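Local structure of glycosyl hydrolase family 2, TIM barrel domain protein (Parabacteroides merdae ATCC 43184, 6DXU) at residues K635-Y641 / I658-C664; V667-V671 / L691-V696. The protein is a gut-bacterial beta-glucuronidase of glycoside hydrolase family 2, which probably hydrolyses beta-glucuronide conjugates with a TIM-barrel catalytic domain. All blocks are in the same frame, centred on the assembly; numbering follows the deposited sequence.

Contact 1: residues K635-Y641 / I658-C664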
# COMPACT_ATOMS: atom_id res chain seq x y z
N LYS D 635 -50.52 -23.81 30.48
CA LYS D 635 -50.20 -24.28 31.83
C LYS D 635 -50.81 -23.34 32.86
O LYS D 635 -50.48 -22.14 32.86
CB LYS D 635 -48.69 -24.35 32.01
CG LYS D 635 -48.25 -24.89 33.34
CD LYS D 635 -46.74 -24.89 33.45
CE LYS D 635 -46.29 -25.23 34.86
NZ LYS D 635 -46.82 -24.24 35.83
N PRO D 636 -51.66 -23.83 33.76
CA PRO D 636 -52.41 -22.92 34.65
C PRO D 636 -51.49 -22.02 35.46
O PRO D 636 -50.55 -22.48 36.12
CB PRO D 636 -53.20 -23.88 35.55
CG PRO D 636 -53.37 -25.11 34.72
CD PRO D 636 -52.10 -25.23 33.91
N MET D 637 -51.79 -20.72 35.43
CA MET D 637 -51.05 -19.74 36.20
C MET D 637 -52.00 -18.64 36.61
O MET D 637 -53.09 -18.49 36.05
CB MET D 637 -49.85 -19.17 35.41
CG MET D 637 -50.20 -18.56 34.05
SD MET D 637 -51.03 -16.95 34.06
CE MET D 637 -49.81 -15.84 34.77
N ILE D 638 -51.56 -17.84 37.57
CA ILE D 638 -52.39 -16.75 38.08
C ILE D 638 -51.48 -15.73 38.75
O ILE D 638 -50.59 -16.09 39.53
CB ILE D 638 -53.47 -17.28 39.05
CG1 ILE D 638 -54.40 -16.16 39.52
CG2 ILE D 638 -52.84 -18.03 40.23
CD1 ILE D 638 -55.68 -16.70 40.23
N HIS D 639 -51.68 -14.46 38.44
CA HIS D 639 -50.77 -13.41 38.91
C HIS D 639 -51.57 -12.16 39.23
O HIS D 639 -52.09 -11.51 38.32
CB HIS D 639 -49.69 -13.09 37.88
CG HIS D 639 -48.72 -12.03 38.33
ND1 HIS D 639 -47.58 -12.32 39.04
CD2 HIS D 639 -48.74 -10.68 38.18
CE1 HIS D 639 -46.94 -11.20 39.31
NE2 HIS D 639 -47.62 -10.19 38.80
N ILE D 640 -51.66 -11.82 40.52
CA ILE D 640 -52.21 -10.53 40.91
C ILE D 640 -51.21 -9.44 40.56
O ILE D 640 -50.04 -9.51 40.95
CB ILE D 640 -52.50 -10.49 42.42
CG1 ILE D 640 -53.42 -11.65 42.85
CG2 ILE D 640 -53.08 -9.14 42.78
CD1 ILE D 640 -53.27 -12.00 44.34
N TYR D 641 -51.67 -8.41 39.85
CA TYR D 641 -50.78 -7.29 39.55
C TYR D 641 -50.39 -6.60 40.85
O TYR D 641 -51.24 -6.31 41.69
CB TYR D 641 -51.44 -6.29 38.58
CG TYR D 641 -50.60 -5.04 38.38
CD1 TYR D 641 -49.59 -4.99 37.41
CD2 TYR D 641 -50.80 -3.91 39.17
CE1 TYR D 641 -48.82 -3.85 37.24
CE2 TYR D 641 -50.03 -2.77 39.00
CZ TYR D 641 -49.04 -2.75 38.04
OH TYR D 641 -48.29 -1.61 37.88
N ILE D 658 -58.18 -3.83 41.31
CA ILE D 658 -57.23 -4.92 41.40
C ILE D 658 -57.35 -5.73 40.12
O ILE D 658 -58.46 -6.16 39.76
CB ILE D 658 -57.49 -5.81 42.63
CG1 ILE D 658 -57.30 -5.01 43.93
CG2 ILE D 658 -56.58 -7.04 42.61
CD1 ILE D 658 -57.70 -5.78 45.18
N LEU D 659 -56.23 -5.92 39.42
CA LEU D 659 -56.16 -6.69 38.19
C LEU D 659 -55.48 -8.02 38.46
O LEU D 659 -54.48 -8.08 39.18
CB LEU D 659 -55.39 -5.93 37.10
CG LEU D 659 -55.85 -4.52 36.75
CD1 LEU D 659 -54.99 -3.92 35.64
CD2 LEU D 659 -57.33 -4.54 36.36
N VAL D 660 -56.01 -9.09 37.88
CA VAL D 660 -55.39 -10.41 37.96
C VAL D 660 -55.13 -10.90 36.54
O VAL D 660 -56.04 -10.90 35.70
CB VAL D 660 -56.27 -11.40 38.74
CG1 VAL D 660 -55.69 -12.81 38.68
CG2 VAL D 660 -56.40 -10.93 40.19
N TYR D 661 -53.88 -11.28 36.26
CA TYR D 661 -53.51 -11.82 34.95
C TYR D 661 -53.38 -13.33 35.10
O TYR D 661 -52.54 -13.83 35.84
CB TYR D 661 -52.25 -11.14 34.41
CG TYR D 661 -52.61 -9.77 33.91
CD1 TYR D 661 -53.22 -9.61 32.66
CD2 TYR D 661 -52.47 -8.65 34.71
CE1 TYR D 661 -53.62 -8.37 32.21
CE2 TYR D 661 -52.87 -7.39 34.26
CZ TYR D 661 -53.44 -7.27 33.01
OH TYR D 661 -53.86 -6.04 32.55
N SER D 662 -54.27 -14.06 34.42
CA SER D 662 -54.39 -15.49 34.62
C SER D 662 -54.97 -16.09 33.35
O SER D 662 -55.72 -15.43 32.63
CB SER D 662 -55.29 -15.81 35.83
OG SER D 662 -55.46 -17.20 36.02
N ASN D 663 -54.58 -17.34 33.06
CA ASN D 663 -55.21 -18.08 31.99
C ASN D 663 -56.29 -19.01 32.51
O ASN D 663 -56.84 -19.81 31.74
CB ASN D 663 -54.17 -18.87 31.18
CG ASN D 663 -53.30 -19.76 32.04
OD1 ASN D 663 -53.52 -19.88 33.26
ND2 ASN D 663 -52.32 -20.40 31.43
N CYS D 664 -56.62 -18.92 33.79
CA CYS D 664 -57.68 -19.73 34.36
C CYS D 664 -59.04 -19.30 33.82
O CYS D 664 -59.24 -18.16 33.39
CB CYS D 664 -57.68 -19.65 35.88
SG CYS D 664 -56.34 -20.56 36.67
O HOH W 1 -53.87 -4.93 40.89

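Contact 2: residues V667-V671 / L691-V696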
# COMPACT_ATOMS: atom_id res chain seq x y z
N VAL D 667 -61.81 -17.09 38.37
CA VAL D 667 -60.94 -16.68 39.47
C VAL D 667 -61.81 -16.06 40.55
O VAL D 667 -62.70 -15.25 40.26
CB VAL D 667 -59.86 -15.68 39.01
CG1 VAL D 667 -59.09 -15.14 40.22
CG2 VAL D 667 -58.91 -16.34 38.01
N GLU D 668 -61.54 -16.43 41.80
CA GLU D 668 -62.11 -15.75 42.96
C GLU D 668 -61.02 -14.93 43.65
O GLU D 668 -59.93 -15.44 43.90
CB GLU D 668 -62.73 -16.75 43.94
CG GLU D 668 -63.44 -16.08 45.12
CD GLU D 668 -64.32 -17.04 45.89
OE1 GLU D 668 -65.13 -16.57 46.72
OE2 GLU D 668 -64.18 -18.27 45.67
N LEU D 669 -61.33 -13.68 43.96
CA LEU D 669 -60.43 -12.80 44.69
C LEU D 669 -60.85 -12.68 46.15
O LEU D 669 -62.04 -12.53 46.45
CB LEU D 669 -60.40 -11.41 44.06
CG LEU D 669 -59.29 -10.46 44.51
CD1 LEU D 669 -57.95 -10.90 43.94
CD2 LEU D 669 -59.60 -9.04 44.06
N PHE D 670 -59.87 -12.69 47.05
CA PHE D 670 -60.08 -12.49 48.48
C PHE D 670 -59.22 -11.33 48.95
O PHE D 670 -58.03 -11.27 48.63
CB PHE D 670 -59.71 -13.74 49.27
CG PHE D 670 -60.48 -14.96 48.90
CD1 PHE D 670 -61.59 -15.36 49.65
CD2 PHE D 670 -60.10 -15.74 47.81
CE1 PHE D 670 -62.31 -16.49 49.31
CE2 PHE D 670 -60.82 -16.89 47.47
CZ PHE D 670 -61.92 -17.26 48.23
N VAL D 671 -59.82 -10.41 49.71
CA VAL D 671 -59.07 -9.32 50.32
C VAL D 671 -59.22 -9.45 51.83
O VAL D 671 -60.33 -9.36 52.36
CB VAL D 671 -59.56 -7.94 49.84
CG1 VAL D 671 -58.86 -6.82 50.61
CG2 VAL D 671 -59.30 -7.80 48.34
N LEU D 691 -60.93 -10.27 34.57
CA LEU D 691 -60.51 -10.63 35.92
C LEU D 691 -60.02 -9.38 36.64
O LEU D 691 -58.83 -9.18 36.92
CB LEU D 691 -59.44 -11.73 35.87
CG LEU D 691 -59.85 -12.97 35.07
CD1 LEU D 691 -58.72 -13.98 35.07
CD2 LEU D 691 -61.14 -13.63 35.62
N ARG D 692 -60.97 -8.48 36.90
CA ARG D 692 -60.70 -7.27 37.66
C ARG D 692 -61.78 -7.09 38.72
O ARG D 692 -62.93 -7.52 38.55
CB ARG D 692 -60.62 -6.05 36.76
CG ARG D 692 -61.84 -5.83 35.91
CD ARG D 692 -61.73 -4.56 35.07
NE ARG D 692 -62.98 -4.36 34.34
CZ ARG D 692 -63.33 -5.04 33.25
NH1 ARG D 692 -62.51 -5.95 32.73
NH2 ARG D 692 -64.50 -4.81 32.66
N TRP D 693 -61.38 -6.46 39.83
CA TRP D 693 -62.24 -6.19 40.98
C TRP D 693 -61.97 -4.77 41.46
O TRP D 693 -60.93 -4.18 41.16
CB TRP D 693 -62.00 -7.17 42.13
CG TRP D 693 -62.43 -8.59 41.91
CD1 TRP D 693 -63.54 -9.20 42.43
CD2 TRP D 693 -61.74 -9.60 41.15
NE1 TRP D 693 -63.59 -10.52 42.03
CE2 TRP D 693 -62.50 -10.79 41.25
CE3 TRP D 693 -60.55 -9.61 40.40
CZ2 TRP D 693 -62.12 -11.97 40.61
CZ3 TRP D 693 -60.17 -10.79 39.76
CH2 TRP D 693 -60.95 -11.95 39.88
N ASN D 694 -62.93 -4.20 42.18
CA ASN D 694 -62.73 -2.91 42.83
C ASN D 694 -63.04 -3.11 44.31
O ASN D 694 -64.20 -3.39 44.67
CB ASN D 694 -63.61 -1.84 42.20
CG ASN D 694 -63.14 -1.46 40.80
OD1 ASN D 694 -63.41 -2.17 39.83
ND2 ASN D 694 -62.43 -0.35 40.69
N CYS D 695 -62.02 -3.00 45.16
CA CYS D 695 -62.11 -3.44 46.55
C CYS D 695 -61.58 -2.39 47.51
O CYS D 695 -60.67 -1.62 47.18
CB CYS D 695 -61.33 -4.74 46.76
SG CYS D 695 -61.66 -5.97 45.54
N VAL D 696 -62.14 -2.39 48.72
CA VAL D 696 -61.70 -1.48 49.77
C VAL D 696 -60.46 -2.06 50.43
O VAL D 696 -60.44 -3.23 50.83
CB VAL D 696 -62.82 -1.24 50.79
CG1 VAL D 696 -62.32 -0.41 51.96
CG2 VAL D 696 -64.00 -0.56 50.12

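Contact 1: residues K635-Y641 / I658-C664
The N663 carboxamide grips the backbone leading into strand 638-640 with both of its polar atoms: ND2 donates almost straight to K635 O (2.9 Å, 176° at the hydrogen), lying above the plane of that carbonyl, while OD1 accepts from M637 N at 2.9 Å. Chi1 of 53° sets CG between the backbone N and the carbonyl carbon and so brings the amide up to 635-637, and ND2 also donates to T633 O. With an alanine here, M637 N, K635 O and T633 O are likely to lose these partners, and the backbone entering strand 638-640 would probably be freer to shift. Next to it, S662 OG donates to M637 O (2.7 Å) in the carbonyl plane and accepts from C664 N, an ST turn that ends the strand.

Backbone bonds continue the pairing: Y661 N to H639 O (2.7 Å), Y641 N to L659 O (2.9 Å), and a weak one from H639 N to Y661 O. One water bridges Y641 O and L659 N.

Apolar contacts lie on the face of I638, V660 and I640. I638 CG1 meets V660 CG1 at 3.7 Å, the two side chains set obliquely, and the I640 and I658 side chains lie alongside each other with their CG2 methyls in contact. I638 and I640 also pack on strands 700-710 and 715-726. M637, bent at chi2 and chi3, sets SD against S662 CA (3.7 Å). H639 and Y661 point to the other face, where their polar ends bond E623 and D573.

The arrangement is an antiparallel edge pair of a beta-sandwich, with one face on the sandwich core and the other on helices 565-579 and 623-632.

Contact 2: residues V667-V671 / L691-V696
Face-to-face packing of two sheets in a beta-sandwich is what joins V667-V671 to L691-V696: the strand axes pass 8.8 Å apart at 21°, and no hydrogen bond links the segments. V667, L669 and V671 point inward from one sheet, L691, W693 and C695 from the other. W693 carries the centre of this interface. L669 CB sits over one face of its indole as a CH-pi contact, 3.7 Å from the centroid of the five-membered ring and 17° off the normal. The leucine side chain and the indole run alongside one another, pointing opposite ways, which brings L669 CD2 to W693 CG and CB as well. With chi1 at -69° W693 CG lies beside its own backbone N, anti to the carbonyl carbon, and the six-membered ring extends to V667, whose CG1 meets CH2 at 3.7 Å. Its NE1 is satisfied by G677 O, and K679 makes a cation-pi contact with the indole. At one end of the interface V667 CG2 meets L691 CD1 at 3.8 Å, the two side chains crossing at about a right angle; at the other, V671 CG2 rests on C695 CB at 4.0 Å. L669 CD2 also touches C695 SG, and V667 O lies at the indole edge, in its plane, 3.3 Å from W693 CZ2.

Overall arrangement
Both contacts are largely buried and share one sandwich, but they hold it in different ways. Contact 1 works within a sheet, pairing strand 638-640 with its neighbour 655-662; contact 2 works between sheets, setting strand 692-696 of that same sheet against strand 666-671 of the other. Polar bonds therefore dominate the first, while the second is apolar and aromatic. Strand 655-662 links them: I658 N and V660 N probably bond to W693 O and L691 O, and the contact centres lie about 12 Å apart. Contact 1 is nearer the centre of the chain, against helices 565-579 and 623-632; the centre of contact 2 lies farther out, about 36 Å from the chain centre.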